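Local coordinates for aspartate aminotransferase (Giardia lamblia, PDB 3MEB), which probably catalyses the pyridoxal-phosphate-dependent transfer of an amino group from L-aspartate to 2-oxoglutarate, yielding oxaloacetate and L-glutamate, at residues Ser274-Ile286 / Ala326-His338. Residues are numbered along the deposited sequence; the frame is centred on the assembly and turned at random.
Sequences SFSKNFGLYGERI and AIHGAYIVQVIVH. With SO4 (sulfate ion), chain E; SO4 (sulfate ion), chain C.
Val333, on helix 327-337, projects between the two phenylalanines and Leu281 of the loop 274-286. Its CG2 stands over the middle of the Phe279 ring, 4.1 Å from the centroid and only 1° off the normal, a CH-pi contact. CG1, trans to the backbone N of Val333 (chi1 173°), is set above the rim of one Phe275 face; CG2, besides covering Phe279, reaches Leu281 CD1 at 3.8 Å and touches Phe275 CD2. One turn on, Ile336 CD1 approaches the Phe279 ring in its plane, 3.8 Å from Phe279 CD2; face and edge are thus both held, and Phe346 also stacks on this ring.

Towards the start of the helix the backbones draw together at Gly329. With no side chain there, Ile286 lies directly on the helix backbone, its CG1 3.6 Å from Gly329 C, while its CD1 continues over Ala330 N. No direct hydrogen bond joins the segments; instead a water donates to Glu284 O (2.7 Å from the water oxygen) and Ala326 O and accepts from Gly329 N.

Glu284 folds its carboxylate against the His328 edge, Glu284 OE2 3.4 Å from His328 CD2, the two planes 36° apart. The polar ends pair with other groups: OE2 forms a salt bridge to Lys88 of the second subunit, and His328 NE2 bonds to Glu76.

On the loop's cofactor side, Arg285 holds the chain E sulfate with NH1 on O3 and NH2 on O4, each at 2.8 Å; NH1 also bonds to Tyr282 O in the guanidinium plane. Ser127, Thr129 and, from the second subunit, Tyr90 also bind this sulfate, consistent with its marking the cofactor phosphate site. The helix thus backs the pyridoxal-phosphate loop of a class I aminotransferase, where Lys277 is probably the Schiff-base lysine, as in relatives.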
loop_
_atom_site.group_PDB
_atom_site.type_symbol
_atom_site.label_atom_id
_atom_site.label_comp_id
_atom_site.label_asym_id
_atom_site.label_seq_id
_atom_site.Cartn_x
_atom_site.Cartn_y
_atom_site.Cartn_z
ATOM N N SER A 274 7.080 11.797 -2.830
ATOM C CA SER A 274 5.923 11.380 -3.668
ATOM C C SER A 274 6.150 11.681 -5.143
ATOM O O SER A 274 6.689 12.745 -5.487
ATOM C CB SER A 274 4.656 12.114 -3.193
ATOM O OG SER A 274 3.606 12.120 -4.175
ATOM N N PHE A 275 5.770 10.739 -5.997
ATOM C CA PHE A 275 5.732 10.948 -7.453
ATOM C C PHE A 275 4.279 11.063 -7.983
ATOM O O PHE A 275 4.025 11.001 -9.187
ATOM C CB PHE A 275 6.501 9.828 -8.155
ATOM C CG PHE A 275 7.952 9.698 -7.707
ATOM C CD1 PHE A 275 8.788 10.796 -7.738
ATOM C CD2 PHE A 275 8.464 8.484 -7.227
ATOM C CE1 PHE A 275 10.149 10.698 -7.307
ATOM C CE2 PHE A 275 9.797 8.369 -6.789
ATOM C CZ PHE A 275 10.646 9.488 -6.851
ATOM N N SER A 276 3.337 11.347 -7.093
ATOM C CA SER A 276 1.935 11.530 -7.501
ATOM C C SER A 276 1.729 12.762 -8.394
ATOM O O SER A 276 0.954 12.721 -9.377
ATOM C CB SER A 276 1.030 11.687 -6.288
ATOM O OG SER A 276 0.868 10.458 -5.610
ATOM N N LYS A 277 2.388 13.859 -8.048
ATOM C CA LYS A 277 2.110 15.113 -8.721
ATOM C C LYS A 277 3.120 15.403 -9.821
ATOM O O LYS A 277 2.738 15.714 -10.941
ATOM C CB LYS A 277 2.057 16.260 -7.723
ATOM C CG LYS A 277 0.837 16.184 -6.786
ATOM C CD LYS A 277 1.213 15.693 -5.452
ATOM C CE LYS A 277 0.143 16.068 -4.426
ATOM N NZ LYS A 277 -1.230 15.557 -4.709
ATOM N N ASN A 278 4.415 15.315 -9.513
ATOM C CA ASN A 278 5.402 15.608 -10.532
ATOM C C ASN A 278 5.405 14.613 -11.711
ATOM O O ASN A 278 5.513 15.056 -12.860
ATOM C CB ASN A 278 6.813 15.861 -9.965
ATOM C CG ASN A 278 7.313 14.773 -9.049
ATOM O OD1 ASN A 278 6.866 13.628 -9.084
ATOM N ND2 ASN A 278 8.265 15.154 -8.165
ATOM N N PHE A 279 5.238 13.311 -11.462
ATOM C CA PHE A 279 5.087 12.375 -12.580
ATOM C C PHE A 279 3.642 12.182 -13.001
ATOM O O PHE A 279 3.396 11.471 -13.962
ATOM C CB PHE A 279 5.683 10.996 -12.279
ATOM C CG PHE A 279 7.189 10.953 -12.297
ATOM C CD1 PHE A 279 7.925 11.350 -11.179
ATOM C CD2 PHE A 279 7.869 10.503 -13.407
ATOM C CE1 PHE A 279 9.317 11.292 -11.193
ATOM C CE2 PHE A 279 9.257 10.442 -13.434
ATOM C CZ PHE A 279 9.986 10.813 -12.334
ATOM N N GLY A 280 2.696 12.767 -12.273
ATOM C CA GLY A 280 1.267 12.546 -12.544
ATOM C C GLY A 280 0.828 11.082 -12.315
ATOM O O GLY A 280 -0.077 10.575 -12.999
ATOM N N LEU A 281 1.445 10.411 -11.332
ATOM C CA LEU A 281 1.166 8.994 -11.093
ATOM C C LEU A 281 0.287 8.794 -9.855
ATOM O O LEU A 281 0.367 7.756 -9.213
ATOM C CB LEU A 281 2.467 8.171 -10.996
ATOM C CG LEU A 281 3.383 8.300 -12.217
ATOM C CD1 LEU A 281 4.695 7.585 -11.955
ATOM C CD2 LEU A 281 2.721 7.753 -13.464
ATOM N N TYR A 282 -0.526 9.809 -9.544
ATOM C CA TYR A 282 -1.486 9.800 -8.422
ATOM C C TYR A 282 -1.963 8.411 -7.978
ATOM O O TYR A 282 -1.681 7.963 -6.852
ATOM C CB TYR A 282 -2.724 10.647 -8.785
ATOM C CG TYR A 282 -2.369 12.048 -9.261
ATOM C CD1 TYR A 282 -2.197 13.074 -8.345
ATOM C CD2 TYR A 282 -2.187 12.330 -10.619
ATOM C CE1 TYR A 282 -1.857 14.329 -8.745
ATOM C CE2 TYR A 282 -1.839 13.592 -11.026
ATOM C CZ TYR A 282 -1.671 14.592 -10.070
ATOM O OH TYR A 282 -1.311 15.850 -10.441
ATOM N N GLY A 283 -2.717 7.757 -8.853
ATOM C CA GLY A 283 -3.276 6.429 -8.559
ATOM C C GLY A 283 -2.366 5.196 -8.536
ATOM O O GLY A 283 -2.760 4.195 -7.957
ATOM N N GLU A 284 -1.171 5.257 -9.146
ATOM C CA GLU A 284 -0.209 4.150 -9.082
ATOM C C GLU A 284 0.363 3.935 -7.673
ATOM O O GLU A 284 0.857 2.847 -7.374
ATOM C CB GLU A 284 0.976 4.343 -10.042
ATOM C CG GLU A 284 0.569 4.599 -11.494
ATOM C CD GLU A 284 0.007 3.405 -12.204
ATOM O OE1 GLU A 284 -0.068 2.318 -11.621
ATOM O OE2 GLU A 284 -0.335 3.546 -13.396
ATOM N N ARG A 285 0.314 4.969 -6.843
ATOM C CA ARG A 285 0.808 4.925 -5.452
ATOM C C ARG A 285 2.322 4.637 -5.336
ATOM O O ARG A 285 2.763 3.617 -4.758
ATOM C CB ARG A 285 0.013 3.904 -4.621
ATOM C CG ARG A 285 -1.499 3.942 -4.795
ATOM C CD ARG A 285 -2.135 5.329 -4.603
ATOM N NE ARG A 285 -1.873 5.880 -3.290
ATOM C CZ ARG A 285 -1.395 7.102 -3.070
ATOM N NH1 ARG A 285 -1.123 7.902 -4.088
ATOM N NH2 ARG A 285 -1.191 7.535 -1.827
ATOM N N ILE A 286 3.104 5.552 -5.874
ATOM C CA ILE A 286 4.535 5.353 -6.024
ATOM C C ILE A 286 5.286 6.500 -5.383
ATOM O O ILE A 286 5.046 7.686 -5.673
ATOM C CB ILE A 286 4.991 5.097 -7.497
ATOM C CG1 ILE A 286 6.498 4.795 -7.544
ATOM C CG2 ILE A 286 4.659 6.293 -8.478
ATOM C CD1 ILE A 286 6.951 3.540 -6.746
ATOM N N ALA A 326 4.278 -1.420 -4.678
ATOM C CA ALA A 326 3.612 -1.686 -5.940
ATOM C C ALA A 326 4.489 -1.382 -7.159
ATOM O O ALA A 326 5.061 -0.309 -7.275
ATOM C CB ALA A 326 2.303 -0.911 -6.027
ATOM N N ILE A 327 4.552 -2.316 -8.089
ATOM C CA ILE A 327 5.567 -2.284 -9.142
ATOM C C ILE A 327 5.331 -1.283 -10.278
ATOM O O ILE A 327 6.272 -0.772 -10.844
ATOM C CB ILE A 327 5.781 -3.664 -9.743
ATOM C CG1 ILE A 327 4.519 -4.213 -10.449
ATOM C CG2 ILE A 327 6.255 -4.662 -8.657
ATOM C CD1 ILE A 327 4.652 -5.704 -10.921
ATOM N N HIS A 328 4.085 -0.997 -10.612
ATOM C CA HIS A 328 3.817 -0.334 -11.893
ATOM C C HIS A 328 4.349 1.080 -11.950
ATOM O O HIS A 328 5.015 1.477 -12.936
ATOM C CB HIS A 328 2.339 -0.347 -12.269
ATOM C CG HIS A 328 2.128 -0.094 -13.737
ATOM N ND1 HIS A 328 2.407 -1.043 -14.681
ATOM C CD2 HIS A 328 1.744 1.008 -14.414
ATOM C CE1 HIS A 328 2.189 -0.550 -15.887
ATOM N NE2 HIS A 328 1.792 0.702 -15.758
ATOM N N GLY A 329 4.116 1.845 -10.879
ATOM C CA GLY A 329 4.670 3.188 -10.813
ATOM C C GLY A 329 6.182 3.194 -10.743
ATOM O O GLY A 329 6.833 4.131 -11.247
ATOM N N ALA A 330 6.743 2.214 -10.045
ATOM C CA ALA A 330 8.227 2.073 -9.926
ATOM C C ALA A 330 8.877 1.868 -11.296
ATOM O O ALA A 330 9.928 2.455 -11.600
ATOM C CB ALA A 330 8.594 0.885 -9.032
ATOM N N TYR A 331 8.277 1.011 -12.089
ATOM C CA TYR A 331 8.689 0.800 -13.490
ATOM C C TYR A 331 8.647 2.103 -14.299
ATOM O O TYR A 331 9.629 2.486 -14.983
ATOM C CB TYR A 331 7.777 -0.256 -14.131
ATOM C CG TYR A 331 8.022 -1.736 -13.795
ATOM C CD1 TYR A 331 9.276 -2.218 -13.437
ATOM C CD2 TYR A 331 6.987 -2.672 -13.952
ATOM C CE1 TYR A 331 9.484 -3.601 -13.189
ATOM C CE2 TYR A 331 7.178 -4.013 -13.717
ATOM C CZ TYR A 331 8.416 -4.490 -13.330
ATOM O OH TYR A 331 8.561 -5.853 -13.128
ATOM N N ILE A 332 7.556 2.858 -14.178
ATOM C CA ILE A 332 7.466 4.110 -14.950
ATOM C C ILE A 332 8.607 5.066 -14.571
ATOM O O ILE A 332 9.311 5.571 -15.442
ATOM C CB ILE A 332 6.071 4.771 -14.817
ATOM C CG1 ILE A 332 5.008 3.811 -15.429
ATOM C CG2 ILE A 332 6.007 6.183 -15.491
ATOM C CD1 ILE A 332 3.568 4.247 -15.124
ATOM N N VAL A 333 8.779 5.307 -13.269
ATOM C CA VAL A 333 9.787 6.242 -12.795
ATOM C C VAL A 333 11.205 5.850 -13.205
ATOM O O VAL A 333 11.984 6.694 -13.691
ATOM C CB VAL A 333 9.691 6.423 -11.264
ATOM C CG1 VAL A 333 10.849 7.270 -10.722
ATOM C CG2 VAL A 333 8.351 7.004 -10.905
ATOM N N GLN A 334 11.553 4.580 -13.031
ATOM C CA GLN A 334 12.892 4.134 -13.325
ATOM C C GLN A 334 13.172 4.177 -14.834
ATOM O O GLN A 334 14.271 4.539 -15.258
ATOM C CB GLN A 334 13.136 2.737 -12.719
ATOM C CG GLN A 334 12.632 1.544 -13.494
ATOM C CD GLN A 334 12.847 0.273 -12.696
ATOM O OE1 GLN A 334 12.760 0.294 -11.459
ATOM N NE2 GLN A 334 13.163 -0.829 -13.382
ATOM N N VAL A 335 12.173 3.815 -15.632
ATOM C CA VAL A 335 12.333 3.845 -17.098
ATOM C C VAL A 335 12.587 5.295 -17.614
ATOM O O VAL A 335 13.415 5.528 -18.518
ATOM C CB VAL A 335 11.126 3.187 -17.800
ATOM C CG1 VAL A 335 11.070 3.570 -19.341
ATOM C CG2 VAL A 335 11.172 1.634 -17.595
ATOM N N ILE A 336 11.861 6.248 -17.065
ATOM C CA ILE A 336 12.038 7.654 -17.396
ATOM C C ILE A 336 13.436 8.130 -16.964
ATOM O O ILE A 336 14.208 8.665 -17.776
ATOM C CB ILE A 336 10.927 8.543 -16.754
ATOM C CG1 ILE A 336 9.580 8.279 -17.455
ATOM C CG2 ILE A 336 11.297 10.038 -16.879
ATOM C CD1 ILE A 336 8.325 8.874 -16.802
ATOM N N VAL A 337 13.752 7.939 -15.690
ATOM C CA VAL A 337 14.953 8.563 -15.113
ATOM C C VAL A 337 16.279 8.045 -15.714
ATOM O O VAL A 337 17.244 8.793 -15.871
ATOM C CB VAL A 337 14.944 8.454 -13.578
ATOM C CG1 VAL A 337 16.326 8.831 -12.990
ATOM C CG2 VAL A 337 13.852 9.332 -13.029
ATOM N N HIS A 338 16.315 6.782 -16.102
ATOM C CA HIS A 338 17.544 6.189 -16.644
ATOM C C HIS A 338 17.650 6.288 -18.165
ATOM O O HIS A 338 18.588 5.746 -18.738
ATOM C CB HIS A 338 17.626 4.711 -16.202
ATOM C CG HIS A 338 17.834 4.555 -14.724
ATOM N ND1 HIS A 338 19.083 4.618 -14.151
ATOM C CD2 HIS A 338 16.959 4.356 -13.710
ATOM C CE1 HIS A 338 18.969 4.443 -12.845
ATOM N NE2 HIS A 338 17.688 4.286 -12.551
HETATM S S SO4 E . 0.256 10.890 -2.022
HETATM O O1 SO4 E . 1.634 11.322 -2.035
HETATM O O2 SO4 E . -0.542 12.049 -1.697
HETATM O O3 SO4 E . -0.157 10.439 -3.350
HETATM O O4 SO4 E . 0.044 9.893 -0.991
HETATM S S SO4 C . -3.995 17.277 -1.764
HETATM O O1 SO4 C . -3.577 18.134 -0.633
HETATM O O2 SO4 C . -5.214 17.754 -2.403
HETATM O O3 SO4 C . -2.900 17.213 -2.703
HETATM O O4 SO4 C . -4.212 15.961 -1.205
HETATM O O HOH W 1 3.276 1.909 -8.236
HETATM O O HOH W 2 4.727 1.799 -4.251
#